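Local coordinates for protein glycerol dehydratase (Clostridium butyricum, PDB 1R9D) that catalyses the coenzyme B12-independent dehydration of glycerol, probably through glycyl radical chemistry as in the wider pyruvate formate-lyase family, at residues N182-Q187 against N206-S211; V175-I180 against W268-I273; L53-I58 against I274-N279; D527-I530 against S535-D538; G74-E79 against I216-R221. One frame throughout, in Å; residues are numbered along the deposited sequence.

Contact 1: residues N182-Q187 against N206-S211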
# COMPACT_ATOMS: atom_id res chain seq x y z
N ASN A 182 2.77 -24.62 -10.94
CA ASN A 182 2.95 -25.64 -9.91
C ASN A 182 3.90 -25.19 -8.80
O ASN A 182 3.73 -25.58 -7.65
CB ASN A 182 3.42 -26.96 -10.52
CG ASN A 182 2.34 -27.63 -11.35
OD1 ASN A 182 1.15 -27.50 -11.05
ND2 ASN A 182 2.75 -28.35 -12.38
N GLU A 183 4.89 -24.38 -9.15
CA GLU A 183 5.83 -23.89 -8.14
C GLU A 183 5.09 -22.90 -7.25
O GLU A 183 5.33 -22.85 -6.04
CB GLU A 183 7.03 -23.21 -8.80
CG GLU A 183 7.95 -22.52 -7.80
CD GLU A 183 9.32 -22.21 -8.37
OE1 GLU A 183 9.39 -21.69 -9.50
OE2 GLU A 183 10.32 -22.47 -7.67
N ALA A 184 4.21 -22.11 -7.84
CA ALA A 184 3.42 -21.14 -7.09
C ALA A 184 2.47 -21.88 -6.15
O ALA A 184 2.29 -21.48 -4.99
CB ALA A 184 2.63 -20.24 -8.04
N LYS A 185 1.85 -22.95 -6.64
CA LYS A 185 0.93 -23.73 -5.82
C LYS A 185 1.66 -24.43 -4.67
O LYS A 185 1.12 -24.53 -3.57
CB LYS A 185 0.18 -24.76 -6.68
CG LYS A 185 -0.90 -24.15 -7.56
CD LYS A 185 -1.65 -25.21 -8.34
CE LYS A 185 -2.78 -24.61 -9.16
NZ LYS A 185 -3.49 -25.64 -9.97
N GLU A 186 2.87 -24.90 -4.93
CA GLU A 186 3.65 -25.56 -3.89
C GLU A 186 4.04 -24.58 -2.80
O GLU A 186 4.03 -24.92 -1.61
CB GLU A 186 4.93 -26.19 -4.47
CG GLU A 186 4.68 -27.24 -5.54
CD GLU A 186 5.97 -27.85 -6.07
OE1 GLU A 186 6.94 -27.10 -6.29
OE2 GLU A 186 6.00 -29.09 -6.29
N GLN A 187 4.37 -23.35 -3.19
CA GLN A 187 4.76 -22.32 -2.22
C GLN A 187 3.56 -21.95 -1.37
O GLN A 187 3.67 -21.69 -0.18
CB GLN A 187 5.29 -21.08 -2.95
CG GLN A 187 5.92 -20.03 -2.03
CD GLN A 187 7.14 -20.55 -1.30
OE1 GLN A 187 8.10 -21.02 -1.91
NE2 GLN A 187 7.12 -20.47 0.03
N ASN A 206 -1.41 -16.21 -5.89
CA ASN A 206 -2.60 -16.50 -6.69
C ASN A 206 -2.64 -15.62 -7.93
O ASN A 206 -3.25 -15.99 -8.94
CB ASN A 206 -3.87 -16.33 -5.85
CG ASN A 206 -4.17 -17.56 -5.03
OD1 ASN A 206 -4.33 -18.66 -5.57
ND2 ASN A 206 -4.24 -17.39 -3.72
N SER A 207 -1.99 -14.46 -7.86
CA SER A 207 -1.95 -13.55 -9.00
C SER A 207 -1.00 -14.11 -10.05
O SER A 207 -1.20 -13.93 -11.25
CB SER A 207 -1.50 -12.16 -8.57
OG SER A 207 -2.49 -11.52 -7.78
N VAL A 208 0.05 -14.79 -9.59
CA VAL A 208 1.01 -15.41 -10.49
C VAL A 208 0.31 -16.54 -11.24
O VAL A 208 0.50 -16.73 -12.44
CB VAL A 208 2.21 -16.01 -9.72
CG1 VAL A 208 3.00 -16.94 -10.63
CG2 VAL A 208 3.10 -14.89 -9.20
N ILE A 209 -0.51 -17.30 -10.51
CA ILE A 209 -1.24 -18.42 -11.10
C ILE A 209 -2.22 -17.95 -12.17
O ILE A 209 -2.27 -18.51 -13.27
CB ILE A 209 -1.98 -19.22 -10.00
CG1 ILE A 209 -0.95 -19.86 -9.06
CG2 ILE A 209 -2.87 -20.29 -10.63
CD1 ILE A 209 -1.54 -20.56 -7.86
N ILE A 210 -3.00 -16.93 -11.84
CA ILE A 210 -3.97 -16.37 -12.78
C ILE A 210 -3.24 -15.88 -14.04
O ILE A 210 -3.70 -16.11 -15.16
CB ILE A 210 -4.73 -15.19 -12.14
CG1 ILE A 210 -5.64 -15.71 -11.02
CG2 ILE A 210 -5.54 -14.44 -13.20
CD1 ILE A 210 -6.26 -14.62 -10.18
N SER A 211 -2.11 -15.20 -13.84
CA SER A 211 -1.34 -14.67 -14.95
C SER A 211 -0.79 -15.74 -15.88
O SER A 211 -0.87 -15.62 -17.10
CB SER A 211 -0.19 -13.81 -14.42
OG SER A 211 -0.68 -12.69 -13.71
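Ile209 of segment 206-211 reaches across to Ala184 and Lys185 of segment 182-187, and its CG1 and CD1 divide the work. CG1 rests on the methyl of Ala184, with 3.7 Å between Ile209 CG1 and Ala184 CB. The tip goes further along, to the chain of Lys185, where Ile209 CD1 lies 3.7 Å from Lys185 CG. That CG sits beside the backbone N and anti to the carbonyl carbon (chi1 -74°), which brings it to the isoleucine tip. From there the lysine chain runs on fully extended, roughly perpendicular to the isoleucine, so its first methylenes serve as apolar surface while its exposed position suits a charged end. Val208 adds a second, looser touch, its CG1 standing 4.2 Å from Ala184 CB.

Alanine suits the centre because its CB points at the partner helix and takes little room; the CA atoms of Ala184 and Ile209 are 6.7 Å apart. Ile181 and Leu188, on the same helix as Ala184, also pack on Ile209. On the second helix the buried Ser211 turns its hydroxyl back to its own backbone, with 2.8 Å from Ser211 OG to Ser207 O.

The segment axes approach to 9.1 Å at 159°, nearly antiparallel, and helices 169-190 and 197-230 follow one another in the chain, an arrangement typical of a helical hairpin.

Contact 2: residues V175-I180 against W268-I273; sequences VGFNGI and WFIHAI
Phe177 reaches from segment 175-180 to Ile270 and Ile273 of segment 268-273. Its CB is still far off, 7.6 Å from Ile270 CG1. With CG set beside the backbone N (chi1 -66°), the ring swings toward the partner helix and the gap closes atom by atom. On one side of the ring CE2 comes to 4.4 Å from Ile270 CG1; on the other, CE1 stands 4.7 Å from Ile273 CD1. The tip closes the approach to both: Phe177 CZ is 4.1 Å from Ile270 CG1 and 4.3 Å from Ile273 CD1. The ring thus ends between branches contributed by residues three apart, which lie about one helical turn from each other.

The long reach is needed because the backbones keep well apart, with 9.1 Å between the CA atoms of Phe177 and Ile270. Phenylalanine suits this place as a rigid, wholly apolar spacer, while the isoleucines offer hydrocarbon branches to meet it. The helix is kinked here: Gly176, just before, has a positive phi of 68°, readily adopted by a residue without a side chain, and the N atoms of Phe177 and Asn178 make no bond to the preceding turn. Ile216 and Phe521, from two further helices, also pack on the ring.

The chemistry is that of dispersion and the burial of hydrocarbon, so the attraction depends on close fit and little on direction, joining the kinked part of helix 169-190 to helix 260-277.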
# COMPACT_ATOMS: atom_id res chain seq x y z
N VAL A 175 10.35 -26.01 -17.80
CA VAL A 175 9.15 -26.42 -17.08
C VAL A 175 7.82 -25.92 -17.63
O VAL A 175 6.76 -26.38 -17.21
CB VAL A 175 9.24 -26.00 -15.60
CG1 VAL A 175 10.52 -26.54 -14.99
CG2 VAL A 175 9.18 -24.49 -15.48
N GLY A 176 7.87 -24.98 -18.56
CA GLY A 176 6.65 -24.45 -19.14
C GLY A 176 5.82 -23.64 -18.17
O GLY A 176 6.13 -23.57 -16.98
N PHE A 177 4.76 -23.01 -18.67
CA PHE A 177 3.89 -22.21 -17.82
C PHE A 177 3.25 -23.08 -16.74
O PHE A 177 2.90 -22.58 -15.67
CB PHE A 177 2.83 -21.51 -18.66
CG PHE A 177 3.39 -20.48 -19.61
CD1 PHE A 177 3.16 -20.56 -20.98
CD2 PHE A 177 4.17 -19.42 -19.13
CE1 PHE A 177 3.68 -19.62 -21.86
CE2 PHE A 177 4.70 -18.47 -20.00
CZ PHE A 177 4.46 -18.57 -21.37
N ASN A 178 3.09 -24.37 -17.01
CA ASN A 178 2.51 -25.26 -16.00
C ASN A 178 3.48 -25.42 -14.84
O ASN A 178 3.07 -25.51 -13.68
CB ASN A 178 2.23 -26.66 -16.58
CG ASN A 178 1.09 -26.67 -17.57
OD1 ASN A 178 0.14 -25.90 -17.46
ND2 ASN A 178 1.17 -27.57 -18.54
N GLY A 179 4.77 -25.45 -15.16
CA GLY A 179 5.80 -25.61 -14.14
C GLY A 179 5.84 -24.45 -13.17
O GLY A 179 6.08 -24.63 -11.97
N ILE A 180 5.62 -23.25 -13.69
CA ILE A 180 5.62 -22.04 -12.87
C ILE A 180 4.39 -22.06 -11.97
O ILE A 180 4.48 -21.80 -10.76
CB ILE A 180 5.59 -20.77 -13.77
CG1 ILE A 180 6.81 -20.75 -14.69
CG2 ILE A 180 5.55 -19.52 -12.90
CD1 ILE A 180 8.15 -20.79 -13.94
N TRP A 268 9.55 -17.07 -27.85
CA TRP A 268 8.85 -15.89 -28.32
C TRP A 268 7.58 -15.58 -27.53
O TRP A 268 7.28 -14.41 -27.28
CB TRP A 268 8.52 -15.99 -29.82
CG TRP A 268 7.84 -14.75 -30.30
CD1 TRP A 268 6.53 -14.62 -30.70
CD2 TRP A 268 8.39 -13.43 -30.33
NE1 TRP A 268 6.24 -13.31 -30.96
CE2 TRP A 268 7.36 -12.55 -30.74
CE3 TRP A 268 9.66 -12.90 -30.05
CZ2 TRP A 268 7.56 -11.17 -30.87
CZ3 TRP A 268 9.86 -11.52 -30.17
CH2 TRP A 268 8.81 -10.67 -30.58
N PHE A 269 6.82 -16.60 -27.13
CA PHE A 269 5.61 -16.34 -26.36
C PHE A 269 5.97 -15.73 -25.01
O PHE A 269 5.29 -14.82 -24.54
CB PHE A 269 4.79 -17.62 -26.15
CG PHE A 269 3.89 -17.96 -27.31
CD1 PHE A 269 3.01 -17.01 -27.83
CD2 PHE A 269 3.91 -19.23 -27.88
CE1 PHE A 269 2.16 -17.32 -28.90
CE2 PHE A 269 3.07 -19.55 -28.95
CZ PHE A 269 2.20 -18.59 -29.46
N ILE A 270 7.02 -16.23 -24.38
CA ILE A 270 7.45 -15.67 -23.10
C ILE A 270 7.78 -14.19 -23.31
O ILE A 270 7.27 -13.31 -22.62
CB ILE A 270 8.71 -16.37 -22.56
CG1 ILE A 270 8.41 -17.82 -22.21
CG2 ILE A 270 9.24 -15.63 -21.34
CD1 ILE A 270 9.64 -18.65 -21.95
N HIS A 271 8.64 -13.93 -24.29
CA HIS A 271 9.07 -12.57 -24.61
C HIS A 271 7.89 -11.67 -24.98
O HIS A 271 7.76 -10.55 -24.48
CB HIS A 271 10.08 -12.59 -25.76
CG HIS A 271 10.82 -11.30 -25.94
ND1 HIS A 271 11.91 -10.95 -25.18
CD2 HIS A 271 10.61 -10.27 -26.80
CE1 HIS A 271 12.34 -9.76 -25.55
NE2 HIS A 271 11.57 -9.33 -26.53
N ALA A 272 7.02 -12.16 -25.85
CA ALA A 272 5.87 -11.38 -26.28
C ALA A 272 4.92 -10.99 -25.15
O ALA A 272 4.54 -9.83 -25.04
CB ALA A 272 5.10 -12.15 -27.37
N ILE A 273 4.55 -11.95 -24.32
CA ILE A 273 3.62 -11.66 -23.23
C ILE A 273 4.18 -10.66 -22.23
O ILE A 273 3.43 -9.88 -21.64
CB ILE A 273 3.18 -12.97 -22.53
CG1 ILE A 273 2.50 -13.89 -23.55
CG2 ILE A 273 2.22 -12.66 -21.39
CD1 ILE A 273 2.22 -15.29 -23.06

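Contact 3: residues L53-I58 against I274-N279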
# COMPACT_ATOMS: atom_id res chain seq x y z
N LEU A 53 -5.73 -9.90 -13.10
CA LEU A 53 -7.03 -9.98 -13.78
C LEU A 53 -7.06 -9.15 -15.06
O LEU A 53 -7.77 -9.48 -16.01
CB LEU A 53 -8.15 -9.54 -12.84
CG LEU A 53 -8.34 -10.45 -11.62
CD1 LEU A 53 -9.24 -9.78 -10.60
CD2 LEU A 53 -8.93 -11.78 -12.08
N ALA A 54 -6.28 -8.06 -15.08
CA ALA A 54 -6.22 -7.20 -16.25
C ALA A 54 -5.45 -7.92 -17.36
O ALA A 54 -5.87 -7.93 -18.52
CB ALA A 54 -5.53 -5.88 -15.91
N LEU A 55 -4.32 -8.53 -17.00
CA LEU A 55 -3.54 -9.27 -17.99
C LEU A 55 -4.41 -10.39 -18.56
O LEU A 55 -4.40 -10.64 -19.76
CB LEU A 55 -2.27 -9.85 -17.36
CG LEU A 55 -1.38 -10.68 -18.29
CD1 LEU A 55 -0.97 -9.83 -19.49
CD2 LEU A 55 -0.15 -11.18 -17.55
N LYS A 56 -5.17 -11.05 -17.70
CA LYS A 56 -6.07 -12.13 -18.12
C LYS A 56 -7.08 -11.61 -19.14
O LYS A 56 -7.27 -12.20 -20.21
CB LYS A 56 -6.81 -12.69 -16.91
CG LYS A 56 -7.86 -13.76 -17.21
CD LYS A 56 -8.51 -14.25 -15.92
CE LYS A 56 -9.41 -15.46 -16.13
NZ LYS A 56 -10.63 -15.15 -16.91
N HIS A 57 -7.73 -10.49 -18.82
CA HIS A 57 -8.74 -9.90 -19.70
C HIS A 57 -8.14 -9.47 -21.04
O HIS A 57 -8.79 -9.58 -22.09
CB HIS A 57 -9.39 -8.70 -19.02
CG HIS A 57 -10.64 -8.24 -19.70
ND1 HIS A 57 -11.74 -9.05 -19.88
CD2 HIS A 57 -10.98 -7.03 -20.22
CE1 HIS A 57 -12.70 -8.37 -20.48
NE2 HIS A 57 -12.26 -7.14 -20.70
N ILE A 58 -6.91 -8.96 -21.00
CA ILE A 58 -6.23 -8.53 -22.22
C ILE A 58 -5.89 -9.75 -23.09
O ILE A 58 -6.24 -9.79 -24.27
CB ILE A 58 -4.92 -7.78 -21.88
CG1 ILE A 58 -5.26 -6.45 -21.21
CG2 ILE A 58 -4.09 -7.58 -23.13
CD1 ILE A 58 -4.05 -5.72 -20.64
N ILE A 274 5.50 -10.65 -22.03
CA ILE A 274 6.10 -9.68 -21.12
C ILE A 274 5.75 -8.28 -21.64
O ILE A 274 5.40 -7.38 -20.87
CB ILE A 274 7.63 -9.82 -21.07
CG1 ILE A 274 8.01 -11.10 -20.32
CG2 ILE A 274 8.25 -8.61 -20.39
CD1 ILE A 274 9.50 -11.39 -20.27
N ASN A 275 5.84 -8.13 -22.96
CA ASN A 275 5.56 -6.87 -23.65
C ASN A 275 4.08 -6.49 -23.71
O ASN A 275 3.73 -5.41 -24.21
CB ASN A 275 6.16 -6.92 -25.06
CG ASN A 275 7.66 -6.70 -25.07
OD1 ASN A 275 8.13 -5.57 -25.11
ND2 ASN A 275 8.43 -7.79 -25.01
N ILE A 276 3.21 -7.38 -23.24
CA ILE A 276 1.78 -7.11 -23.21
C ILE A 276 1.43 -6.63 -21.80
O ILE A 276 0.61 -5.74 -21.61
CB ILE A 276 0.95 -8.36 -23.57
CG1 ILE A 276 1.26 -8.79 -25.01
CG2 ILE A 276 -0.54 -8.08 -23.41
CD1 ILE A 276 0.50 -10.02 -25.47
N GLU A 277 2.08 -7.22 -20.80
CA GLU A 277 1.83 -6.84 -19.42
C GLU A 277 2.31 -5.42 -19.15
O GLU A 277 1.64 -4.64 -18.47
CB GLU A 277 2.54 -7.81 -18.46
CG GLU A 277 2.41 -7.41 -16.99
CD GLU A 277 3.03 -8.44 -16.05
OE1 GLU A 277 4.23 -8.74 -16.20
OE2 GLU A 277 2.31 -8.93 -15.15
N SER A 278 3.47 -5.07 -19.70
CA SER A 278 4.03 -3.73 -19.50
C SER A 278 4.84 -3.31 -20.72
O SER A 278 5.29 -4.16 -21.48
CB SER A 278 4.94 -3.73 -18.26
OG SER A 278 5.61 -2.49 -18.11
N ASN A 279 5.01 -2.01 -20.89
CA ASN A 279 5.77 -1.51 -22.03
C ASN A 279 7.17 -1.01 -21.67
O ASN A 279 7.77 -0.24 -22.40
CB ASN A 279 5.00 -0.42 -22.78
CG ASN A 279 4.88 0.87 -22.01
OD1 ASN A 279 5.07 0.91 -20.79
ND2 ASN A 279 4.55 1.95 -22.71
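The C-terminal end of helix 260-277 packs here on the middle of helix 47-61, with Leu55 and Ile58 meeting Ile276 and Glu277. The closest touch is between branch methyls: Ile58 CG2 lies 3.6 Å from Ile276 CG2. The two isoleucines lie side by side, running oppositely, and beta-branching suits both, since it puts a methyl close to the backbone where the helices face each other. Leu55, with CG anti to its N (chi1 178°), spreads its two methyls over Glu277. Leu55 CD1 stands 4.1 Å from Glu277 CA, and Leu55 CD2 is 4.1 Å from Glu277 OE2. The extended glutamate lies roughly perpendicular to the leucine.

A buried glutamate needs polar partners, and its carboxylate finds them at the beginning of helix 520-524: OE1 accepts from Leu522 N and OE2 from Phe521 N. Backbone N-H groups at a helix start would be expected to stabilise a negative charge; they take the carboxylate while the methylene stem packs on Leu55. Directly afterwards Ser278 leaves helical geometry, although Ser278 N still reaches Ile274 O at 3.2 Å.

Around the contact, Phe521 packs on Leu55, and Ser211 and Tyr218 of helix 197-230 touch Leu55 and Ile276 respectively. Helix 30-40 packs on the same helix 47-61, through Ala54 and His57.

Contact 4: residues D527-I530 against S535-D538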
# COMPACT_ATOMS: atom_id res chain seq x y z
N ASP A 527 14.07 -14.96 -9.90
CA ASP A 527 14.32 -15.57 -8.59
C ASP A 527 14.01 -14.89 -7.28
O ASP A 527 14.23 -13.70 -7.07
CB ASP A 527 15.74 -16.10 -8.54
CG ASP A 527 15.84 -17.51 -9.07
OD1 ASP A 527 16.96 -18.07 -9.12
OD2 ASP A 527 14.77 -18.07 -9.44
N ASN A 528 13.50 -15.74 -6.39
CA ASN A 528 13.09 -15.38 -5.05
C ASN A 528 11.70 -14.75 -5.01
O ASN A 528 11.06 -14.77 -3.97
CB ASN A 528 14.14 -14.48 -4.39
CG ASN A 528 15.51 -15.14 -4.32
OD1 ASN A 528 15.74 -16.21 -4.88
ND2 ASN A 528 16.44 -14.48 -3.63
N CYS A 529 11.21 -14.22 -6.13
CA CYS A 529 9.88 -13.62 -6.10
C CYS A 529 8.83 -14.62 -5.61
O CYS A 529 8.10 -14.34 -4.67
CB CYS A 529 9.48 -13.07 -7.48
SG CYS A 529 10.29 -11.49 -7.89
N ILE A 530 8.77 -15.79 -6.24
CA ILE A 530 7.80 -16.81 -5.82
C ILE A 530 8.15 -17.28 -4.41
O ILE A 530 7.28 -17.39 -3.55
CB ILE A 530 7.79 -18.02 -6.77
CG1 ILE A 530 7.21 -17.62 -8.13
CG2 ILE A 530 6.98 -19.17 -6.16
CD1 ILE A 530 7.22 -18.74 -9.16
N SER A 535 6.47 -9.31 -5.33
CA SER A 535 6.83 -8.87 -6.68
C SER A 535 8.21 -8.23 -6.80
O SER A 535 8.85 -7.89 -5.80
CB SER A 535 5.80 -7.87 -7.19
OG SER A 535 5.88 -6.67 -6.44
N LEU A 536 8.63 -8.04 -8.04
CA LEU A 536 9.90 -7.41 -8.36
C LEU A 536 9.85 -5.98 -7.81
O LEU A 536 10.81 -5.50 -7.23
CB LEU A 536 10.08 -7.38 -9.89
CG LEU A 536 11.18 -8.13 -10.63
CD1 LEU A 536 11.82 -9.22 -9.78
CD2 LEU A 536 10.56 -8.71 -11.90
N GLN A 537 8.71 -5.32 -8.00
CA GLN A 537 8.53 -3.96 -7.52
C GLN A 537 8.65 -3.87 -6.00
O GLN A 537 9.02 -2.82 -5.46
CB GLN A 537 7.16 -3.41 -7.96
CG GLN A 537 6.98 -3.26 -9.47
CD GLN A 537 7.03 -4.59 -10.20
OE1 GLN A 537 6.47 -5.58 -9.74
NE2 GLN A 537 7.68 -4.61 -11.35
N ASP A 538 8.35 -4.96 -5.31
CA ASP A 538 8.42 -4.99 -3.85
C ASP A 538 9.72 -5.58 -3.29
O ASP A 538 9.79 -5.91 -2.10
CB ASP A 538 7.22 -5.74 -3.27
CG ASP A 538 5.92 -4.98 -3.47
OD1 ASP A 538 5.79 -3.86 -2.91
OD2 ASP A 538 5.03 -5.49 -4.19
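Cys529 and Leu536 meet through a single close pair, Cys529 SG and Leu536 CD1 at 3.3 Å, very short for a sulfur against a methyl group. The leucine torsions, chi1 -115° and chi2 16°, lie away from the staggered positions, so the placing of this methyl, and with it the exact approach, is doubtful. The thiol also lies over the start of the second segment's backbone, where Cys529 SG is 3.8 Å from Leu536 N and 4.0 Å from Ser535 C. Cysteine suits this spot by being small and only weakly polar: it fills the short gap between two backbones whose nearest CA atoms, those of Cys529 and Ser535, are 5.7 Å apart.

Cys529 begins the short helix 529-532, and the chain bends round through it so that residues 535-538 come beside Cys529, then leads on toward strand 543-551. Residues 535-538 form a beta turn, closed by a weak bond from Asp538 N to Ser535 O. Serine suits its first position because its hydroxyl can bind forward. Ser535 OG donates to Asp538 OD2 at 2.7 Å, meeting that oxygen from above the carboxylate plane, and weakly accepts from Asp538 N.

Further out, Ser523 OG holds Leu536 N, and Ser523 also packs on Cys529. Gln537 OE1 accepts from Leu519 N, fixing the turn to the chain just before helix 520-524, while Leu522, Val526 and Ala541 also touch the leucine.

Contact 5: residues G74-E79 against I216-R221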
# COMPACT_ATOMS: atom_id res chain seq x y z
N GLY A 74 2.88 -14.95 -33.12
CA GLY A 74 2.64 -14.14 -31.94
C GLY A 74 2.88 -12.69 -32.30
O GLY A 74 4.03 -12.25 -32.40
N SER A 75 1.80 -11.94 -32.51
CA SER A 75 1.89 -10.53 -32.87
C SER A 75 1.13 -9.69 -31.86
O SER A 75 -0.03 -9.99 -31.54
CB SER A 75 1.31 -10.30 -34.27
OG SER A 75 2.06 -11.00 -35.25
N LEU A 76 1.77 -8.62 -31.39
CA LEU A 76 1.17 -7.73 -30.40
C LEU A 76 0.24 -6.69 -30.99
O LEU A 76 -0.59 -6.11 -30.28
CB LEU A 76 2.27 -7.03 -29.60
CG LEU A 76 3.32 -7.92 -28.93
CD1 LEU A 76 4.16 -7.07 -27.98
CD2 LEU A 76 2.64 -9.04 -28.16
N THR A 77 0.38 -6.42 -32.29
CA THR A 77 -0.46 -5.44 -32.97
C THR A 77 -0.86 -5.98 -34.34
O THR A 77 -0.15 -6.81 -34.92
CB THR A 77 0.29 -4.09 -33.16
OG1 THR A 77 1.55 -4.32 -33.81
CG2 THR A 77 0.52 -3.41 -31.82
N LYS A 78 -2.00 -5.52 -34.84
CA LYS A 78 -2.49 -5.96 -36.14
C LYS A 78 -1.54 -5.49 -37.25
O LYS A 78 -1.18 -6.27 -38.13
CB LYS A 78 -3.90 -5.40 -36.37
CG LYS A 78 -4.91 -5.91 -35.35
CD LYS A 78 -6.27 -5.23 -35.48
CE LYS A 78 -6.19 -3.74 -35.15
NZ LYS A 78 -7.52 -3.07 -35.19
N GLU A 79 -1.14 -4.23 -37.19
CA GLU A 79 -0.20 -3.66 -38.16
C GLU A 79 1.20 -3.98 -37.63
O GLU A 79 1.45 -3.87 -36.43
CB GLU A 79 -0.38 -2.14 -38.24
CG GLU A 79 0.60 -1.39 -39.15
CD GLU A 79 0.36 -1.62 -40.64
OE1 GLU A 79 -0.76 -2.02 -41.01
OE2 GLU A 79 1.29 -1.38 -41.45
N ILE A 216 -1.27 -19.42 -20.90
CA ILE A 216 -1.62 -20.70 -21.52
C ILE A 216 -2.80 -20.50 -22.47
O ILE A 216 -2.80 -21.04 -23.58
CB ILE A 216 -1.98 -21.75 -20.44
CG1 ILE A 216 -0.73 -22.09 -19.62
CG2 ILE A 216 -2.55 -23.01 -21.09
CD1 ILE A 216 -0.98 -23.06 -18.48
N THR A 217 -3.78 -19.72 -22.05
CA THR A 217 -4.96 -19.43 -22.86
C THR A 217 -4.55 -18.69 -24.13
O THR A 217 -5.04 -18.98 -25.23
CB THR A 217 -5.97 -18.56 -22.09
OG1 THR A 217 -6.42 -19.26 -20.92
CG2 THR A 217 -7.17 -18.22 -22.97
N TYR A 218 -3.65 -17.72 -23.97
CA TYR A 218 -3.16 -16.92 -25.09
C TYR A 218 -2.54 -17.78 -26.18
O TYR A 218 -2.85 -17.64 -27.36
CB TYR A 218 -2.13 -15.89 -24.60
CG TYR A 218 -1.72 -14.89 -25.64
CD1 TYR A 218 -2.64 -13.97 -26.16
CD2 TYR A 218 -0.40 -14.85 -26.12
CE1 TYR A 218 -2.26 -13.04 -27.13
CE2 TYR A 218 -0.02 -13.93 -27.09
CZ TYR A 218 -0.95 -13.03 -27.59
OH TYR A 218 -0.59 -12.13 -28.56
N VAL A 219 -1.65 -18.69 -25.77
CA VAL A 219 -0.98 -19.57 -26.72
C VAL A 219 -1.98 -20.48 -27.44
O VAL A 219 -1.85 -20.74 -28.63
CB VAL A 219 0.08 -20.44 -26.00
CG1 VAL A 219 0.75 -21.36 -27.00
CG2 VAL A 219 1.11 -19.54 -25.33
N ASN A 220 -2.99 -20.94 -26.70
CA ASN A 220 -4.01 -21.81 -27.29
C ASN A 220 -4.83 -21.09 -28.35
O ASN A 220 -5.35 -21.72 -29.27
CB ASN A 220 -4.91 -22.37 -26.19
CG ASN A 220 -4.29 -23.58 -25.51
OD1 ASN A 220 -4.52 -23.82 -24.32
ND2 ASN A 220 -3.52 -24.35 -26.27
N ARG A 221 -4.96 -19.77 -28.22
CA ARG A 221 -5.71 -19.00 -29.21
C ARG A 221 -4.98 -19.02 -30.55
O ARG A 221 -5.61 -19.01 -31.60
CB ARG A 221 -5.90 -17.56 -28.74
CG ARG A 221 -6.83 -17.41 -27.54
CD ARG A 221 -7.03 -15.94 -27.18
NE ARG A 221 -7.65 -15.19 -28.26
CZ ARG A 221 -7.57 -13.87 -28.40
NH1 ARG A 221 -6.88 -13.15 -27.52
NH2 ARG A 221 -8.17 -13.27 -29.42
O HOH W 1 -2.00 -9.64 -29.57
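Ser75 and Leu76 lie in a loop whose backbone is extended at Ser75 (phi -123°, psi 132°) and bends at Leu76, while segment 216-221 of helix 197-230 sends Tyr218 toward them. The phenol, with CG anti to the backbone N (chi1 -172°), reaches out from its helix but stops 3.7 Å from Ser75 O at Tyr218 OH. A water fills the step: it accepts from Tyr218 OH at 3.0 Å and donates to Ser75 O at 2.8 Å. Tyrosine suits the place because its long flat ring spans the gap and its hydroxyl serves the polar edge of the loop. That hydroxyl is also hydrogen-bonded to Tyr222, one turn later on the helix, and Tyr222 OH bonds in turn to Ser75 N, so the backbone of Ser75 is held at both its N and its O. Leu76 CD2 just touches the phenol, 4.5 Å from Tyr218 OH. Within the loop, Thr77 OG1 donates to Glu79 O, two residues on, at 2.7 Å.

Helix 260-277 lies against both partners, Ile276 packing on Leu76 and on Tyr218, while Trp268 NE1 bonds to Gly74 O.

How the contacts relate
The chain supplies the segments in the order helix 47-61, loop 74-79, helices 169-190, 197-230 and 260-277, then residues 527-538. Contacts 1 and 2 share helix 169-190, contacts 1 and 5 share helix 197-230, and contacts 2 and 3 use adjoining parts of helix 260-277. Contacts 3 and 5 have centres about 12 Å apart and touch through Leu76 and Ile276; contacts 4 and 5, about 26 Å apart, do not touch. Contact 4, late in sequence, joins the group where Ile530 packs on contacts 1 and 2. Together they lie in a largely helical region, with loops 74-79 and 535-538 packed against it, where distant parts of the pyruvate formate lyase-like portion meet.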